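Local coordinates for protein phosphoribosylaminoimidazole carboxylase, ATPase subunit (Thermotoga maritima, PDB 3AX6) that probably catalyses the ATP-dependent carboxylation of 5-aminoimidazole ribonucleotide with bicarbonate in purine biosynthesis, and binds ADP through its ATP-grasp domain, at residues Y26-D31 with E57-G62; S63-Y68 with R283-L288; T77-Y82 with T94-Q99; H267-I270 with S276-E279; R342-F347 with L368-E373. One frame throughout, in Å; residues are numbered along the deposited sequence.

Contact 1. Residues Y26-D31 with E57-G62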
# COMPACT_ATOMS: atom_id res chain seq x y z
N TYR A 26 -15.51 -8.05 -1.83
CA TYR A 26 -16.01 -8.29 -0.49
C TYR A 26 -15.20 -9.48 0.01
O TYR A 26 -15.09 -10.48 -0.70
CB TYR A 26 -17.49 -8.65 -0.54
CG TYR A 26 -18.16 -8.74 0.81
CD1 TYR A 26 -18.71 -7.61 1.41
CD2 TYR A 26 -18.28 -9.96 1.48
CE1 TYR A 26 -19.36 -7.68 2.63
CE2 TYR A 26 -18.93 -10.05 2.71
CZ TYR A 26 -19.47 -8.90 3.28
OH TYR A 26 -20.14 -8.97 4.47
N VAL A 27 -14.63 -9.39 1.21
CA VAL A 27 -13.83 -10.50 1.72
C VAL A 27 -14.28 -11.09 3.04
O VAL A 27 -14.56 -10.38 4.01
CB VAL A 27 -12.35 -10.12 1.88
CG1 VAL A 27 -12.22 -8.90 2.78
CG2 VAL A 27 -11.58 -11.28 2.49
N ILE A 28 -14.35 -12.41 3.06
CA ILE A 28 -14.73 -13.15 4.25
C ILE A 28 -13.51 -14.03 4.59
O ILE A 28 -13.05 -14.83 3.77
CB ILE A 28 -16.02 -14.00 3.98
CG1 ILE A 28 -16.02 -15.28 4.80
CG2 ILE A 28 -16.16 -14.29 2.50
CD1 ILE A 28 -16.16 -15.07 6.29
N VAL A 29 -12.98 -13.83 5.80
CA VAL A 29 -11.81 -14.56 6.30
C VAL A 29 -12.15 -15.70 7.27
O VAL A 29 -13.04 -15.57 8.12
CB VAL A 29 -10.82 -13.58 7.03
CG1 VAL A 29 -9.78 -14.35 7.81
CG2 VAL A 29 -10.15 -12.66 6.02
N LEU A 30 -11.45 -16.82 7.13
CA LEU A 30 -11.65 -17.97 8.00
C LEU A 30 -10.34 -18.22 8.74
O LEU A 30 -9.31 -18.46 8.11
CB LEU A 30 -12.05 -19.21 7.20
CG LEU A 30 -12.28 -20.50 8.01
CD1 LEU A 30 -13.11 -21.48 7.18
CD2 LEU A 30 -10.93 -21.15 8.41
N ASP A 31 -10.39 -18.15 10.06
CA ASP A 31 -9.22 -18.33 10.91
C ASP A 31 -9.69 -18.76 12.31
O ASP A 31 -10.70 -18.26 12.81
CB ASP A 31 -8.44 -17.02 10.98
CG ASP A 31 -7.03 -17.21 11.48
OD1 ASP A 31 -6.15 -17.58 10.67
OD2 ASP A 31 -6.80 -16.99 12.69
N GLU A 57 -16.45 -25.25 4.28
CA GLU A 57 -17.48 -25.53 3.29
C GLU A 57 -18.41 -24.33 3.21
O GLU A 57 -18.81 -23.92 2.11
CB GLU A 57 -18.24 -26.79 3.70
CG GLU A 57 -19.10 -27.40 2.61
CD GLU A 57 -19.12 -28.92 2.70
OE1 GLU A 57 -19.34 -29.45 3.81
OE2 GLU A 57 -18.90 -29.58 1.65
N ASP A 58 -18.75 -23.76 4.36
CA ASP A 58 -19.61 -22.57 4.37
C ASP A 58 -18.87 -21.44 3.68
O ASP A 58 -19.47 -20.67 2.93
CB ASP A 58 -19.93 -22.13 5.80
CG ASP A 58 -20.75 -23.14 6.56
OD1 ASP A 58 -21.79 -23.60 6.04
OD2 ASP A 58 -20.35 -23.48 7.69
N LEU A 59 -17.57 -21.34 3.95
CA LEU A 59 -16.74 -20.29 3.36
C LEU A 59 -16.69 -20.36 1.84
O LEU A 59 -16.89 -19.35 1.17
CB LEU A 59 -15.30 -20.37 3.88
CG LEU A 59 -14.40 -19.33 3.22
CD1 LEU A 59 -14.70 -17.98 3.82
CD2 LEU A 59 -12.93 -19.66 3.40
N VAL A 60 -16.43 -21.54 1.30
CA VAL A 60 -16.35 -21.72 -0.14
C VAL A 60 -17.71 -21.50 -0.81
O VAL A 60 -17.79 -20.81 -1.83
CB VAL A 60 -15.82 -23.12 -0.50
CG1 VAL A 60 -16.62 -24.18 0.22
CG2 VAL A 60 -15.89 -23.35 -2.01
N LYS A 61 -18.77 -22.07 -0.24
CA LYS A 61 -20.11 -21.91 -0.80
C LYS A 61 -20.64 -20.48 -0.67
O LYS A 61 -21.53 -20.07 -1.42
CB LYS A 61 -21.09 -22.87 -0.13
CG LYS A 61 -20.92 -24.33 -0.52
CD LYS A 61 -21.92 -25.18 0.22
CE LYS A 61 -21.77 -26.65 -0.10
NZ LYS A 61 -22.72 -27.45 0.72
N GLY A 62 -20.10 -19.73 0.29
CA GLY A 62 -20.54 -18.36 0.47
C GLY A 62 -19.67 -17.37 -0.28
O GLY A 62 -19.86 -16.16 -0.17
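In the Rossmann-like N-terminal domain, Leu59 of helix 53-61 packs on Ile28 and Leu30 of strand 26-31. This is apolar packing between a parallel sheet and a helix on its face, as in Rossmann-like folds. Leu59 carries the helix side alone. Its two methyls divide the work. Leu59 CD2 reaches CB of Leu30 at 3.9 Å and lies 4.2 Å from Leu30 CD1. The other methyl, CD1, goes to Ile28. Leu59 CD1 lies 3.6 Å from the backbone O of Ile28, at the strand itself. The modelled gap between Leu59 CD1 and Ile28 CG1 is too short for two carbons, so the exact fit of that pair is doubtful. Leu30 returns the contact further up the helix side chain, with Leu30 CD1 4.1 Å from Leu59 CB. Both leucines have CG anti to their backbone N (chi1 179° in Leu30, 177° in Leu59). Their branches thereby enter the gap between strand and helix, where the CA atoms of Leu30 and Leu59 are 7.3 Å apart. No hydrogen bond joins the segments, and the side chains that meet are all apolar. Ile28 and Leu30 sit on one face of the strand. Val27 and Val29, on the other face, meet Thr17 of helix 11-22, so the strand is covered by helices on both sides. Helix 53-61 belongs to the beta-alpha-beta crossover from strand 44-47 to strand 65-68. Leu59 accordingly also touches Ile46 of the first strand and Thr66 of the second.

Contact 2. Residues S63-Y68 with R283-L288; sequences SDVTTY and RAIMNL
Val65 lays both its methyls against the end of helix 277-285. Val65 CG1 meets CD1 of Ile285 at 3.9 Å and lies 3.7 Å from the backbone O of Ile285. Val65 CG2 meets the selenium, SE, of Met286 at 3.7 Å. Met286 is a selenomethionine whose CB points past the strand. Bends at chi2 (-49°) and chi3 (-63°) curl its chain back, so that the selenium comes over the valine. Ile285 also reaches Thr67, whose methyl CG2 lies 3.8 Å from Ile285 CD1, the two side chains crossing at about a right angle. The hydroxyl of Thr67 is used elsewhere, by His89 O and His281 NE2. Cutting Val65 back to an alanine removes both methyls, which is likely to open a gap beside Ile285 CD1 and strip the Met286 selenium of part of its packing, with CB still beside it. The helix ends here in a Schellman motif with Asn287 as the C-prime residue, and Leu288 N binds Arg283 O at 2.9 Å. The contact thus sets a strand of the N-terminal Rossmann-like sheet against a helix more than 200 residues later. With no hydrogen bond between the segments, the join implies fit by shape and exclusion of water.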
# COMPACT_ATOMS: atom_id res chain seq x y z
N SER A 63 -18.72 -17.87 -1.06
CA SER A 63 -17.82 -17.01 -1.81
C SER A 63 -17.84 -17.35 -3.28
O SER A 63 -18.21 -18.46 -3.66
CB SER A 63 -16.39 -17.16 -1.28
OG SER A 63 -16.33 -16.97 0.12
N ASP A 64 -17.45 -16.40 -4.12
CA ASP A 64 -17.41 -16.64 -5.56
C ASP A 64 -16.08 -17.30 -5.87
O ASP A 64 -15.99 -18.18 -6.73
CB ASP A 64 -17.52 -15.32 -6.32
CG ASP A 64 -18.83 -14.60 -6.05
OD1 ASP A 64 -18.82 -13.59 -5.33
OD2 ASP A 64 -19.87 -15.07 -6.57
N VAL A 65 -15.04 -16.87 -5.16
CA VAL A 65 -13.70 -17.42 -5.33
C VAL A 65 -13.07 -17.54 -3.96
O VAL A 65 -13.18 -16.63 -3.14
CB VAL A 65 -12.81 -16.51 -6.19
CG1 VAL A 65 -11.36 -16.95 -6.06
CG2 VAL A 65 -13.24 -16.57 -7.65
N THR A 66 -12.42 -18.67 -3.72
CA THR A 66 -11.76 -18.91 -2.45
C THR A 66 -10.28 -19.21 -2.66
O THR A 66 -9.89 -19.87 -3.64
CB THR A 66 -12.41 -20.09 -1.69
OG1 THR A 66 -13.79 -19.82 -1.50
CG2 THR A 66 -11.76 -20.28 -0.33
N THR A 67 -9.47 -18.70 -1.74
CA THR A 67 -8.03 -18.90 -1.78
C THR A 67 -7.54 -19.07 -0.34
O THR A 67 -8.34 -19.11 0.59
CB THR A 67 -7.33 -17.70 -2.45
OG1 THR A 67 -5.92 -17.95 -2.53
CG2 THR A 67 -7.61 -16.41 -1.68
N TYR A 68 -6.23 -19.17 -0.15
CA TYR A 68 -5.68 -19.39 1.18
C TYR A 68 -4.30 -18.78 1.39
O TYR A 68 -3.59 -18.49 0.43
CB TYR A 68 -5.64 -20.90 1.45
CG TYR A 68 -5.24 -21.72 0.23
CD1 TYR A 68 -3.90 -21.95 -0.08
CD2 TYR A 68 -6.21 -22.25 -0.63
CE1 TYR A 68 -3.53 -22.69 -1.21
CE2 TYR A 68 -5.85 -22.98 -1.76
CZ TYR A 68 -4.51 -23.19 -2.05
OH TYR A 68 -4.15 -23.89 -3.18
N ARG A 283 -5.68 -10.43 -8.78
CA ARG A 283 -5.95 -10.38 -10.22
C ARG A 283 -5.99 -11.79 -10.81
O ARG A 283 -6.90 -12.12 -11.58
CB ARG A 283 -4.86 -9.59 -10.96
CG ARG A 283 -4.85 -8.07 -10.73
CD ARG A 283 -3.98 -7.43 -11.80
NE ARG A 283 -3.62 -6.04 -11.53
CZ ARG A 283 -3.56 -5.10 -12.46
NH1 ARG A 283 -3.85 -5.40 -13.73
NH2 ARG A 283 -3.22 -3.86 -12.15
N ALA A 284 -5.03 -12.63 -10.43
CA ALA A 284 -4.96 -13.98 -10.97
C ALA A 284 -6.12 -14.89 -10.55
O ALA A 284 -6.68 -15.59 -11.39
CB ALA A 284 -3.63 -14.62 -10.60
N ILE A 285 -6.48 -14.88 -9.28
CA ILE A 285 -7.57 -15.76 -8.86
C ILE A 285 -8.93 -15.27 -9.34
O ILE A 285 -9.90 -16.04 -9.36
CB ILE A 285 -7.60 -15.96 -7.33
CG1 ILE A 285 -8.06 -14.68 -6.64
CG2 ILE A 285 -6.22 -16.38 -6.85
CD1 ILE A 285 -8.21 -14.83 -5.13
N MSE A 286 -9.02 -14.00 -9.73
CA MSE A 286 -10.27 -13.45 -10.24
C MSE A 286 -10.26 -13.47 -11.77
O MSE A 286 -11.14 -12.89 -12.41
CB MSE A 286 -10.49 -12.01 -9.74
CG MSE A 286 -10.63 -11.86 -8.23
SE MSE A 286 -11.88 -13.11 -7.46
CE MSE A 286 -13.47 -12.52 -8.34
N ASN A 287 -9.26 -14.13 -12.34
CA ASN A 287 -9.12 -14.24 -13.79
C ASN A 287 -9.25 -12.89 -14.49
O ASN A 287 -9.98 -12.75 -15.47
CB ASN A 287 -10.14 -15.24 -14.35
CG ASN A 287 -9.63 -15.95 -15.60
OD1 ASN A 287 -8.43 -16.14 -15.79
ND2 ASN A 287 -10.56 -16.37 -16.46
N LEU A 288 -8.55 -11.90 -13.96
CA LEU A 288 -8.52 -10.55 -14.50
C LEU A 288 -7.15 -10.34 -15.12
O LEU A 288 -6.21 -11.10 -14.84
CB LEU A 288 -8.71 -9.53 -13.37
CG LEU A 288 -10.04 -9.53 -12.63
CD1 LEU A 288 -9.92 -8.76 -11.34
CD2 LEU A 288 -11.10 -8.92 -13.53

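Contact 3. Residues T77-Y82 with T94-Q99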
# COMPACT_ATOMS: atom_id res chain seq x y z
N THR A 77 -11.22 -31.67 1.65
CA THR A 77 -12.58 -31.14 1.56
C THR A 77 -12.61 -30.12 0.43
O THR A 77 -13.62 -29.98 -0.27
CB THR A 77 -13.03 -30.47 2.89
OG1 THR A 77 -14.37 -30.00 2.75
CG2 THR A 77 -12.16 -29.28 3.21
N LEU A 78 -11.50 -29.41 0.23
CA LEU A 78 -11.45 -28.41 -0.83
C LEU A 78 -11.51 -29.09 -2.19
O LEU A 78 -12.14 -28.58 -3.11
CB LEU A 78 -10.18 -27.57 -0.72
CG LEU A 78 -10.22 -26.53 0.40
CD1 LEU A 78 -8.85 -25.88 0.56
CD2 LEU A 78 -11.29 -25.48 0.08
N LYS A 79 -10.85 -30.24 -2.30
CA LYS A 79 -10.86 -31.00 -3.55
C LYS A 79 -12.29 -31.39 -3.85
O LYS A 79 -12.73 -31.37 -5.00
CB LYS A 79 -9.99 -32.25 -3.42
CG LYS A 79 -9.88 -33.04 -4.72
CD LYS A 79 -9.14 -34.37 -4.55
CE LYS A 79 -7.66 -34.19 -4.25
NZ LYS A 79 -7.41 -33.56 -2.92
N LYS A 80 -13.02 -31.77 -2.81
CA LYS A 80 -14.41 -32.16 -2.97
C LYS A 80 -15.20 -31.00 -3.58
O LYS A 80 -15.84 -31.15 -4.63
CB LYS A 80 -14.99 -32.54 -1.59
CG LYS A 80 -16.48 -32.81 -1.56
CD LYS A 80 -16.91 -33.44 -0.24
CE LYS A 80 -18.41 -33.68 -0.17
NZ LYS A 80 -19.19 -32.41 -0.14
N LEU A 81 -15.13 -29.84 -2.93
CA LEU A 81 -15.82 -28.65 -3.39
C LEU A 81 -15.35 -28.22 -4.77
O LEU A 81 -16.15 -27.76 -5.59
CB LEU A 81 -15.59 -27.52 -2.39
CG LEU A 81 -16.18 -27.83 -1.02
CD1 LEU A 81 -15.43 -27.04 0.04
CD2 LEU A 81 -17.68 -27.52 -1.02
N TYR A 82 -14.06 -28.37 -5.03
CA TYR A 82 -13.51 -28.00 -6.32
C TYR A 82 -14.10 -28.88 -7.42
O TYR A 82 -14.30 -28.42 -8.54
CB TYR A 82 -11.99 -28.12 -6.29
CG TYR A 82 -11.33 -27.94 -7.63
CD1 TYR A 82 -11.13 -29.02 -8.49
CD2 TYR A 82 -10.85 -26.69 -8.03
CE1 TYR A 82 -10.47 -28.88 -9.71
CE2 TYR A 82 -10.19 -26.53 -9.25
CZ TYR A 82 -10.00 -27.63 -10.08
OH TYR A 82 -9.31 -27.48 -11.27
N THR A 94 -3.30 -28.75 -7.02
CA THR A 94 -1.97 -28.17 -7.08
C THR A 94 -1.41 -28.19 -5.66
O THR A 94 -0.28 -28.62 -5.42
CB THR A 94 -2.00 -26.70 -7.56
OG1 THR A 94 -2.43 -26.65 -8.92
CG2 THR A 94 -0.61 -26.08 -7.45
N LEU A 95 -2.22 -27.74 -4.71
CA LEU A 95 -1.83 -27.72 -3.32
C LEU A 95 -1.41 -29.14 -2.91
O LEU A 95 -0.43 -29.33 -2.19
CB LEU A 95 -3.00 -27.24 -2.46
CG LEU A 95 -2.75 -27.04 -0.97
CD1 LEU A 95 -1.54 -26.15 -0.76
CD2 LEU A 95 -3.99 -26.43 -0.32
N GLU A 96 -2.16 -30.13 -3.39
CA GLU A 96 -1.89 -31.53 -3.08
C GLU A 96 -0.51 -31.97 -3.60
O GLU A 96 0.22 -32.68 -2.92
CB GLU A 96 -2.99 -32.40 -3.69
CG GLU A 96 -2.96 -33.85 -3.26
CD GLU A 96 -4.17 -34.61 -3.76
OE1 GLU A 96 -4.40 -34.60 -4.99
OE2 GLU A 96 -4.89 -35.22 -2.93
N ILE A 97 -0.18 -31.54 -4.82
CA ILE A 97 1.10 -31.87 -5.44
C ILE A 97 2.27 -31.25 -4.68
O ILE A 97 3.32 -31.88 -4.50
CB ILE A 97 1.16 -31.38 -6.90
CG1 ILE A 97 0.27 -32.26 -7.78
CG2 ILE A 97 2.59 -31.40 -7.40
CD1 ILE A 97 0.33 -31.91 -9.26
N ILE A 98 2.10 -30.00 -4.25
CA ILE A 98 3.15 -29.29 -3.54
C ILE A 98 3.35 -29.73 -2.09
O ILE A 98 4.48 -29.74 -1.60
CB ILE A 98 2.88 -27.77 -3.58
CG1 ILE A 98 2.78 -27.31 -5.03
CG2 ILE A 98 3.99 -27.02 -2.86
CD1 ILE A 98 2.38 -25.86 -5.20
N GLN A 99 2.27 -30.09 -1.40
CA GLN A 99 2.35 -30.51 -0.00
C GLN A 99 3.30 -31.68 0.28
O GLN A 99 3.84 -31.79 1.37
CB GLN A 99 0.97 -30.89 0.52
CG GLN A 99 0.04 -29.73 0.75
CD GLN A 99 -1.07 -30.08 1.70
OE1 GLN A 99 -1.75 -31.10 1.54
NE2 GLN A 99 -1.26 -29.24 2.71
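OE2 of Glu96 is gripped by two groups, the ammonium of Lys79 and the side-chain amide NE2 of Gln76. The bond from Lys79 NZ to Glu96 OE2 is 3.0 Å long. It is weak as a hydrogen bond but part of a salt bridge. It spans helices 75-83 and 92-99 of the Rossmann-like N-terminal domain, one residue from each segment making the direct contact. The CA atoms of Lys79 and Glu96 are 9.0 Å apart, so both chains must reach. Glu96 does so with an extended chain, CG anti to the backbone N (chi1 -170°). Lys79 starts out extended too, then bends at chi3 and chi4, which turns its end across the carboxylate at about a right angle to the glutamate chain. NZ is nearer OE2, with Glu96 OE1 3.8 Å from Lys79 NZ. Lys79 also makes a cation-pi contact with Tyr93. Both residues are partly exposed, so solvent is likely to dampen the bridge. Deeper down, Leu78 and Leu95 each point toward the opposite helix, and both touch Ile73. Helix 53-61 also packs on helix 75-83, through Ile56 against Leu78 and Leu81. The carbon next to the ammonium is drawn in as well: Lys79 CE lies 3.2 Å from Glu96 OE2 and 3.4 Å from Glu96 OE1.

Contact 4. Residues H267-I270 with S276-E279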
# COMPACT_ATOMS: atom_id res chain seq x y z
N HIS A 267 7.97 -9.81 -0.74
CA HIS A 267 7.50 -8.55 -0.14
C HIS A 267 8.15 -7.34 -0.81
O HIS A 267 7.60 -6.23 -0.78
CB HIS A 267 7.79 -8.51 1.36
CG HIS A 267 6.90 -9.40 2.17
ND1 HIS A 267 5.56 -9.55 1.90
CD2 HIS A 267 7.16 -10.20 3.23
CE1 HIS A 267 5.03 -10.41 2.76
NE2 HIS A 267 5.98 -10.82 3.58
N TYR A 268 9.31 -7.54 -1.40
CA TYR A 268 10.01 -6.44 -2.06
C TYR A 268 9.12 -5.81 -3.12
O TYR A 268 9.17 -4.59 -3.34
CB TYR A 268 11.31 -6.94 -2.69
CG TYR A 268 11.13 -7.68 -3.99
CD1 TYR A 268 11.17 -7.00 -5.20
CD2 TYR A 268 10.90 -9.06 -4.02
CE1 TYR A 268 11.00 -7.66 -6.42
CE2 TYR A 268 10.71 -9.74 -5.24
CZ TYR A 268 10.77 -9.02 -6.43
OH TYR A 268 10.57 -9.65 -7.65
N THR A 269 8.30 -6.62 -3.78
CA THR A 269 7.42 -6.12 -4.84
C THR A 269 6.53 -4.96 -4.39
O THR A 269 6.18 -4.09 -5.21
CB THR A 269 6.52 -7.25 -5.41
OG1 THR A 269 5.64 -7.74 -4.39
CG2 THR A 269 7.37 -8.42 -5.94
N ILE A 270 6.17 -4.93 -3.11
CA ILE A 270 5.31 -3.88 -2.57
C ILE A 270 5.95 -2.51 -2.68
O ILE A 270 5.27 -1.51 -2.94
CB ILE A 270 4.98 -4.14 -1.08
CG1 ILE A 270 4.19 -5.44 -0.94
CG2 ILE A 270 4.18 -2.97 -0.50
CD1 ILE A 270 4.05 -5.92 0.49
N SER A 276 2.17 -5.09 -6.69
CA SER A 276 2.61 -5.99 -5.63
C SER A 276 2.10 -7.42 -5.82
O SER A 276 1.08 -7.65 -6.48
CB SER A 276 2.16 -5.48 -4.27
OG SER A 276 0.80 -5.82 -4.04
N GLN A 277 2.80 -8.37 -5.21
CA GLN A 277 2.45 -9.78 -5.30
C GLN A 277 1.04 -10.04 -4.79
O GLN A 277 0.38 -10.99 -5.23
CB GLN A 277 3.45 -10.63 -4.52
CG GLN A 277 3.35 -10.52 -3.00
CD GLN A 277 4.20 -11.56 -2.30
OE1 GLN A 277 4.34 -12.69 -2.79
NE2 GLN A 277 4.76 -11.20 -1.15
N PHE A 278 0.57 -9.21 -3.86
CA PHE A 278 -0.76 -9.36 -3.27
C PHE A 278 -1.86 -8.88 -4.22
O PHE A 278 -2.92 -9.51 -4.31
CB PHE A 278 -0.82 -8.64 -1.94
CG PHE A 278 0.06 -9.25 -0.89
CD1 PHE A 278 -0.33 -10.41 -0.22
CD2 PHE A 278 1.30 -8.70 -0.58
CE1 PHE A 278 0.49 -11.01 0.74
CE2 PHE A 278 2.13 -9.28 0.37
CZ PHE A 278 1.73 -10.43 1.03
N GLU A 279 -1.62 -7.78 -4.91
CA GLU A 279 -2.60 -7.31 -5.87
C GLU A 279 -2.61 -8.33 -7.02
O GLU A 279 -3.66 -8.72 -7.52
CB GLU A 279 -2.21 -5.94 -6.45
CG GLU A 279 -3.19 -5.46 -7.51
CD GLU A 279 -2.73 -4.21 -8.22
OE1 GLU A 279 -1.98 -3.43 -7.61
OE2 GLU A 279 -3.14 -4.01 -9.38
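The rings of His267 and Phe278 meet rim to rim, with centroids 5.9 Å apart and planes only 18° from one another. Neither lies over the other's face. The nearest atoms are His267 CE1 and Phe278 CZ, at 3.7 Å. CD1 of Ile270 also comes to the Phe278 edge, 3.9 Å from CE2 of that ring. On one face of Phe278 sits CG of Gln277, offset toward the rim. These groups join helix 268-272 to the start of helix 277-285, two helices joined by a short linker in the ATP-grasp part of the chain. Ser276 is the N-cap of the second helix, its OG accepting from Glu279 N at 3.2 Å. Thr269 fastens the same helix start from across the linker. Its OG1, set between the backbone N and carbonyl carbon (chi1 63°), accepts from Gln277 N at 3.0 Å with an N-H...O angle of 154°. The same hydroxyl also bonds Gly266 O. A valine in place of Thr269 would probably leave the first-turn amide of Gln277 and the carbonyl of Gly266 without this shared partner. Outside the pair, His267 stacks on His346, and Phe278 packs on Met15 and Met16 of helix 11-22. The Gln277 amide takes His263 N at OE1, while Gln277 NE2 ends 3.6 Å from His267 ND1, the amide plane steeply inclined to the imidazole.

Contact 5. Residues R342-F347 with L368-E373; sequences RKMGHF and LKVVSE
Met344 and Val370 form one of two apolar pairs here, and Phe347 and Leu368 form the other. CG of Met344, a selenomethionine, lies 3.6 Å from Val370 CG1. Met344 CB comes 3.8 Å from Val370 CG2, so both valine methyls are in use. The valine sits with CG1 anti to its backbone N (chi1 180°), which spreads the two methyls along the Met344 chain. Beyond CG the Met344 chain bends at chi2 and chi3, and CE swings back to within 4.2 Å of Val370 CG1. In the second pair, CD1 of Leu368 meets CD2 of Phe347 at 3.7 Å and CG of that ring at 3.9 Å. The methyl approaches the ring obliquely, and the two side chains lie alongside, running in opposite senses. The backbones run nearly antiparallel, 167° apart, yet share no hydrogen bond. They belong to different sheets of the C-terminal part. Strand 343-350 lies between strands 299-305 and 328-332 of a large antiparallel sheet, whereas strand 369-372 pairs with strand 314-317. Between these two segments only side chains meet. Met344 and Gly345 together face Leu304 in a classic beta bulge. The backbone angles of Gly345 would jam a CB against the carbonyl O of Met344. Further out, Phe347 rests on Val302 and Leu304, and Met344 touches Pro314. Val370 packs on Leu316, and Thr338 touches both Met344 and Val370. On the opposite face of strand 343-350, His346 points away from this seam and bonds Tyr333 OH through ND1.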
# COMPACT_ATOMS: atom_id res chain seq x y z
N ARG A 342 9.99 -14.93 16.29
CA ARG A 342 8.72 -14.76 15.58
C ARG A 342 8.81 -13.60 14.59
O ARG A 342 9.47 -12.60 14.86
CB ARG A 342 7.58 -14.48 16.57
CG ARG A 342 6.28 -14.11 15.89
CD ARG A 342 5.22 -13.67 16.88
NE ARG A 342 4.77 -14.76 17.74
CZ ARG A 342 3.77 -14.65 18.61
NH1 ARG A 342 3.13 -13.50 18.74
NH2 ARG A 342 3.42 -15.69 19.36
N LYS A 343 8.14 -13.75 13.45
CA LYS A 343 8.15 -12.70 12.44
C LYS A 343 7.19 -11.57 12.86
O LYS A 343 5.97 -11.74 12.84
CB LYS A 343 7.74 -13.26 11.07
CG LYS A 343 8.76 -14.20 10.45
CD LYS A 343 8.40 -14.57 9.01
CE LYS A 343 9.40 -15.58 8.42
NZ LYS A 343 9.11 -15.95 7.00
N MSE A 344 7.75 -10.43 13.24
CA MSE A 344 6.96 -9.28 13.66
C MSE A 344 6.79 -8.26 12.54
O MSE A 344 5.99 -7.34 12.64
CB MSE A 344 7.63 -8.61 14.86
CG MSE A 344 7.77 -9.51 16.08
SE MSE A 344 6.05 -10.19 16.64
CE MSE A 344 5.46 -8.66 17.69
N GLY A 345 7.54 -8.42 11.46
CA GLY A 345 7.44 -7.50 10.35
C GLY A 345 8.68 -7.52 9.49
O GLY A 345 9.49 -8.45 9.58
N HIS A 346 8.82 -6.52 8.64
CA HIS A 346 9.99 -6.40 7.79
C HIS A 346 10.21 -4.94 7.46
O HIS A 346 9.33 -4.10 7.69
CB HIS A 346 9.83 -7.23 6.49
CG HIS A 346 8.82 -6.67 5.52
ND1 HIS A 346 7.48 -7.01 5.55
CD2 HIS A 346 8.96 -5.80 4.49
CE1 HIS A 346 6.85 -6.38 4.58
NE2 HIS A 346 7.72 -5.64 3.92
N PHE A 347 11.40 -4.61 6.98
CA PHE A 347 11.70 -3.26 6.57
C PHE A 347 12.40 -3.41 5.23
O PHE A 347 12.99 -4.45 4.95
CB PHE A 347 12.54 -2.51 7.62
CG PHE A 347 13.97 -2.98 7.76
CD1 PHE A 347 14.95 -2.55 6.86
CD2 PHE A 347 14.34 -3.80 8.82
CE1 PHE A 347 16.28 -2.92 7.03
CE2 PHE A 347 15.67 -4.18 9.00
CZ PHE A 347 16.64 -3.74 8.11
N LEU A 368 17.26 -1.51 14.05
CA LEU A 368 15.85 -1.79 14.25
C LEU A 368 15.68 -3.09 15.01
O LEU A 368 16.22 -4.12 14.60
CB LEU A 368 15.13 -1.90 12.91
CG LEU A 368 14.36 -0.67 12.44
CD1 LEU A 368 13.66 -0.96 11.12
CD2 LEU A 368 13.35 -0.28 13.51
N LYS A 369 14.93 -3.06 16.10
CA LYS A 369 14.71 -4.26 16.89
C LYS A 369 13.36 -4.30 17.59
O LYS A 369 12.93 -3.31 18.18
CB LYS A 369 15.84 -4.42 17.91
CG LYS A 369 17.21 -4.53 17.27
CD LYS A 369 18.29 -4.94 18.25
CE LYS A 369 19.61 -5.14 17.52
NZ LYS A 369 19.48 -6.10 16.38
N VAL A 370 12.69 -5.45 17.50
CA VAL A 370 11.40 -5.64 18.14
C VAL A 370 11.68 -6.20 19.52
O VAL A 370 12.24 -7.28 19.66
CB VAL A 370 10.53 -6.62 17.36
CG1 VAL A 370 9.19 -6.80 18.06
CG2 VAL A 370 10.34 -6.13 15.93
N VAL A 371 11.27 -5.45 20.53
CA VAL A 371 11.48 -5.80 21.92
C VAL A 371 10.13 -5.83 22.64
O VAL A 371 9.08 -5.71 22.00
CB VAL A 371 12.46 -4.77 22.55
CG1 VAL A 371 12.30 -4.68 24.06
CG2 VAL A 371 13.89 -5.17 22.21
N SER A 372 10.15 -6.01 23.95
CA SER A 372 8.92 -6.03 24.73
C SER A 372 8.76 -4.71 25.46
O SER A 372 9.75 -4.04 25.80
CB SER A 372 8.97 -7.15 25.77
OG SER A 372 9.84 -6.81 26.83
N GLU A 373 7.51 -4.34 25.71
CA GLU A 373 7.20 -3.12 26.41
C GLU A 373 7.29 -3.40 27.91
O GLU A 373 6.23 -3.47 28.57
CB GLU A 373 5.78 -2.67 26.05
CG GLU A 373 5.47 -1.22 26.37
CD GLU A 373 4.02 -0.89 26.09
OE1 GLU A 373 3.51 -1.30 25.03
OE2 GLU A 373 3.39 -0.21 26.94

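In the fold
Contacts 1, 2, 4 and 5 are buried, while contact 3 lies at the surface and is the one built on a salt bridge. Contacts 1 and 2 serve the same parallel sheet and touch each other, helix 53-61 leading into strand 65-68. Contact 3 belongs to the same N-terminal domain and meets contact 1 through a long, weak ion pair of Glu57 with Lys80. Helix 277-285 is shared: contact 4 holds its start with hydrogen bonds and ring edges, contact 2 its end with apolar packing. In contact 5 only side chains meet between two strands of different sheets, about 34 Å from contact 3 between centres. It touches contact 4 where His346 meets His267.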